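Side-chain contact in putative endonuclease/exonuclease/phosphatase family protein (Bacteroides vulgatus ATCC 8482, PDB 3G6S), which probably cleaves phosphoester bonds, perhaps as a nuclease of the endonuclease/exonuclease/phosphatase kind: residues 137-142 against 152-157. Sequence-based numbering, arbitrary orientation.
Sequences THFDHV and LLIIRK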
ATOM      1  N   THR A 137       3.970  -1.170   2.059  1.00 24.14           N
ATOM      2  CA  THR A 137       5.175  -0.430   2.378  1.00 27.07           C
ATOM      3  C   THR A 137       5.238   0.963   1.739  1.00 22.81           C
ATOM      4  O   THR A 137       4.365   1.323   0.954  1.00 26.26           O
ATOM      5  CB  THR A 137       6.399  -1.276   1.958  1.00 23.81           C
ATOM      6  OG1 THR A 137       7.607  -0.589   2.299  1.00 31.87           O
ATOM      7  CG2 THR A 137       6.364  -1.546   0.468  1.00 17.50           C
ATOM      8  N   HIS A 138       6.264   1.736   2.098  1.00 25.87           N
ATOM      9  CA  HIS A 138       6.499   3.091   1.564  1.00 29.26           C
ATOM     10  C   HIS A 138       8.006   3.262   1.365  1.00 29.88           C
ATOM     11  O   HIS A 138       8.748   3.354   2.337  1.00 30.85           O
ATOM     12  CB  HIS A 138       6.011   4.165   2.543  1.00 23.66           C
ATOM     13  CG  HIS A 138       5.907   5.530   1.937  1.00 28.64           C
ATOM     14  ND1 HIS A 138       6.375   5.815   0.673  1.00 40.69           N
ATOM     15  CD2 HIS A 138       5.352   6.674   2.401  1.00 33.88           C
ATOM     16  CE1 HIS A 138       6.108   7.080   0.381  1.00 26.37           C
ATOM     17  NE2 HIS A 138       5.488   7.621   1.412  1.00 26.37           N
ATOM     18  N   PHE A 139       8.453   3.300   0.109  1.00 38.00           N
ATOM     19  CA  PHE A 139       9.878   3.433  -0.226  1.00 34.73           C
ATOM     20  C   PHE A 139      10.449   4.853  -0.148  1.00 38.71           C
ATOM     21  O   PHE A 139       9.707   5.836  -0.111  1.00 36.19           O
ATOM     22  CB  PHE A 139      10.122   2.878  -1.634  1.00 31.42           C
ATOM     23  CG  PHE A 139      10.311   1.385  -1.681  1.00 32.23           C
ATOM     24  CD1 PHE A 139       9.681   0.552  -0.766  1.00 37.31           C
ATOM     25  CD2 PHE A 139      11.099   0.807  -2.668  1.00 40.58           C
ATOM     26  CE1 PHE A 139       9.838  -0.832  -0.837  1.00 36.42           C
ATOM     27  CE2 PHE A 139      11.257  -0.576  -2.741  1.00 31.80           C
ATOM     28  CZ  PHE A 139      10.625  -1.392  -1.826  1.00 37.90           C
ATOM     29  N   ASP A 140      11.781   4.941  -0.121  1.00 37.03           N
ATOM     30  CA  ASP A 140      12.497   6.216  -0.071  1.00 39.49           C
ATOM     31  C   ASP A 140      12.569   6.812  -1.482  1.00 40.91           C
ATOM     32  O   ASP A 140      12.846   6.101  -2.446  1.00 40.41           O
ATOM     33  CB  ASP A 140      13.920   6.006   0.459  1.00 45.15           C
ATOM     34  CG  ASP A 140      14.699   7.314   0.598  1.00 55.82           C
ATOM     35  OD1 ASP A 140      15.925   7.256   0.814  1.00 62.51           O
ATOM     36  OD2 ASP A 140      14.093   8.402   0.501  1.00 60.74           O
ATOM     37  N   HIS A 141      12.327   8.114  -1.599  1.00 35.66           N
ATOM     38  CA  HIS A 141      12.364   8.777  -2.898  1.00 44.44           C
ATOM     39  C   HIS A 141      13.781   9.144  -3.332  1.00 39.48           C
ATOM     40  O   HIS A 141      14.065   9.258  -4.530  1.00 33.56           O
ATOM     41  CB  HIS A 141      11.501  10.032  -2.870  1.00 35.32           C
ATOM     42  CG  HIS A 141      11.852  10.967  -1.764  1.00 35.97           C
ATOM     43  ND1 HIS A 141      12.300  12.253  -1.990  1.00 36.44           N
ATOM     44  CD2 HIS A 141      11.835  10.805  -0.423  1.00 35.38           C
ATOM     45  CE1 HIS A 141      12.544  12.837  -0.832  1.00 40.00           C
ATOM     46  NE2 HIS A 141      12.269  11.980   0.137  1.00 36.23           N
ATOM     47  N   VAL A 142      14.675   9.316  -2.364  1.00 32.01           N
ATOM     48  CA  VAL A 142      16.060   9.667  -2.675  1.00 37.29           C
ATOM     49  C   VAL A 142      17.024   8.472  -2.720  1.00 35.88           C
ATOM     50  O   VAL A 142      17.832   8.359  -3.642  1.00 29.11           O
ATOM     51  CB  VAL A 142      16.606  10.702  -1.666  1.00 30.87           C
ATOM     52  CG1 VAL A 142      18.060  11.005  -1.980  1.00 25.97           C
ATOM     53  CG2 VAL A 142      15.777  11.981  -1.730  1.00 32.78           C
ATOM     54  N   LEU A 152      14.396  -6.463  -2.238  1.00 29.06           N
ATOM     55  CA  LEU A 152      14.928  -7.792  -1.968  1.00 30.13           C
ATOM     56  C   LEU A 152      14.541  -8.231  -0.556  1.00 30.29           C
ATOM     57  O   LEU A 152      14.239  -9.398  -0.324  1.00 38.04           O
ATOM     58  CB  LEU A 152      16.452  -7.790  -2.121  1.00 24.13           C
ATOM     59  CG  LEU A 152      16.931  -7.587  -3.563  1.00 31.39           C
ATOM     60  CD1 LEU A 152      18.308  -6.934  -3.600  1.00 23.56           C
ATOM     61  CD2 LEU A 152      16.930  -8.914  -4.268  1.00 23.23           C
ATOM     62  N   LEU A 153      14.537  -7.288   0.377  1.00 28.81           N
ATOM     63  CA  LEU A 153      14.190  -7.589   1.755  1.00 22.36           C
ATOM     64  C   LEU A 153      12.750  -8.082   1.854  1.00 28.55           C
ATOM     65  O   LEU A 153      12.464  -9.058   2.547  1.00 28.77           O
ATOM     66  CB  LEU A 153      14.388  -6.341   2.616  1.00 28.65           C
ATOM     67  CG  LEU A 153      13.844  -6.347   4.048  1.00 31.24           C
ATOM     68  CD1 LEU A 153      14.481  -7.464   4.855  1.00 32.87           C
ATOM     69  CD2 LEU A 153      14.120  -4.997   4.682  1.00 36.01           C
ATOM     70  N   ILE A 154      11.845  -7.412   1.151  1.00 30.91           N
ATOM     71  CA  ILE A 154      10.442  -7.801   1.166  1.00 31.00           C
ATOM     72  C   ILE A 154      10.273  -9.211   0.610  1.00 27.93           C
ATOM     73  O   ILE A 154       9.565 -10.031   1.195  1.00 25.86           O
ATOM     74  CB  ILE A 154       9.592  -6.794   0.357  1.00 35.75           C
ATOM     75  CG1 ILE A 154       9.546  -5.462   1.107  1.00 31.91           C
ATOM     76  CG2 ILE A 154       8.173  -7.338   0.129  1.00 34.63           C
ATOM     77  CD1 ILE A 154       8.952  -4.317   0.310  1.00 35.13           C
ATOM     78  N   ILE A 155      10.933  -9.497  -0.507  1.00 24.09           N
ATOM     79  CA  ILE A 155      10.842 -10.827  -1.091  1.00 26.14           C
ATOM     80  C   ILE A 155      11.268 -11.886  -0.082  1.00 26.37           C
ATOM     81  O   ILE A 155      10.575 -12.887   0.097  1.00 38.32           O
ATOM     82  CB  ILE A 155      11.708 -10.963  -2.369  1.00 21.04           C
ATOM     83  CG1 ILE A 155      11.138 -10.079  -3.482  1.00 18.00           C
ATOM     84  CG2 ILE A 155      11.743 -12.414  -2.825  1.00 24.43           C
ATOM     85  CD1 ILE A 155      11.804 -10.264  -4.834  1.00  8.35           C
ATOM     86  N   ARG A 156      12.389 -11.662   0.596  1.00 29.25           N
ATOM     87  CA  ARG A 156      12.865 -12.624   1.595  1.00 36.16           C
ATOM     88  C   ARG A 156      11.895 -12.821   2.761  1.00 34.98           C
ATOM     89  O   ARG A 156      11.861 -13.891   3.365  1.00 37.93           O
ATOM     90  CB  ARG A 156      14.228 -12.198   2.146  1.00 40.32           C
ATOM     91  CG  ARG A 156      15.331 -12.146   1.108  1.00 44.51           C
ATOM     92  CD  ARG A 156      16.683 -12.264   1.783  1.00 50.49           C
ATOM     93  NE  ARG A 156      16.919 -11.194   2.749  1.00 59.90           N
ATOM     94  CZ  ARG A 156      17.295  -9.959   2.421  1.00 60.64           C
ATOM     95  NH1 ARG A 156      17.481  -9.638   1.145  1.00 48.90           N
ATOM     96  NH2 ARG A 156      17.488  -9.048   3.368  1.00 57.25           N
ATOM     97  N   LYS A 157      11.117 -11.787   3.077  1.00 34.89           N
ATOM     98  CA  LYS A 157      10.155 -11.863   4.171  1.00 36.92           C
ATOM     99  C   LYS A 157       8.889 -12.589   3.729  1.00 37.30           C
ATOM    100  O   LYS A 157       8.228 -13.240   4.537  1.00 32.01           O
ATOM    101  CB  LYS A 157       9.799 -10.463   4.661  1.00 40.11           C
ATOM    102  CG  LYS A 157      11.014  -9.632   5.071  1.00 57.92           C
ATOM    103  CD  LYS A 157      11.693 -10.155   6.338  1.00 59.76           C
ATOM    104  CE  LYS A 157      10.820  -9.927   7.567  1.00 65.94           C
ATOM    105  NZ  LYS A 157      11.526 -10.246   8.836  1.00 60.89           N
TER
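In the beta-alpha-beta unit of strand 131-138, helix 144-161 and strand 167-172, Ile154 of the helix meets Thr137 and Phe139 at the end of the first strand. All three residues are buried. The contact is small and purely apolar, and one methyl makes all of it. Ile154 CD1 lies 3.8 Å from Thr137 CG2, methyl tip to methyl tip. It also lies 3.8 Å from Phe139 CE1 and 4.0 Å from Phe139 CZ. The methyl sits at the ring edge, near the ring plane, and not over a face. The Ile154 chain is extended at its end (chi2 170°), which carries CD1 out from the helix to the strand end. Thr137 OG1, anti to the backbone N (chi1 -178°), lies at the Phe139 ring edge and is hydrogen-bonded to Ile117 O of the neighbouring strand 117-125, which satisfies the buried hydroxyl. Beyond the strand, Asp140 OD2 accepts from Val142 N at 3.1 Å, an Asx turn in the loop that leads to the helix. Arg147 NH1 is hydrogen-bonded to Asp140 O, and the Phe139 ring touches Arg147 and Ser150 and meets the Phe173 ring with the planes at about 60°. Backbone hydrogen bonds from Thr137 and Phe139 join this strand end to strand 167-172, its parallel neighbour in the sheet, while Leu153 and Lys157 rest on Phe96 of strand 88-97.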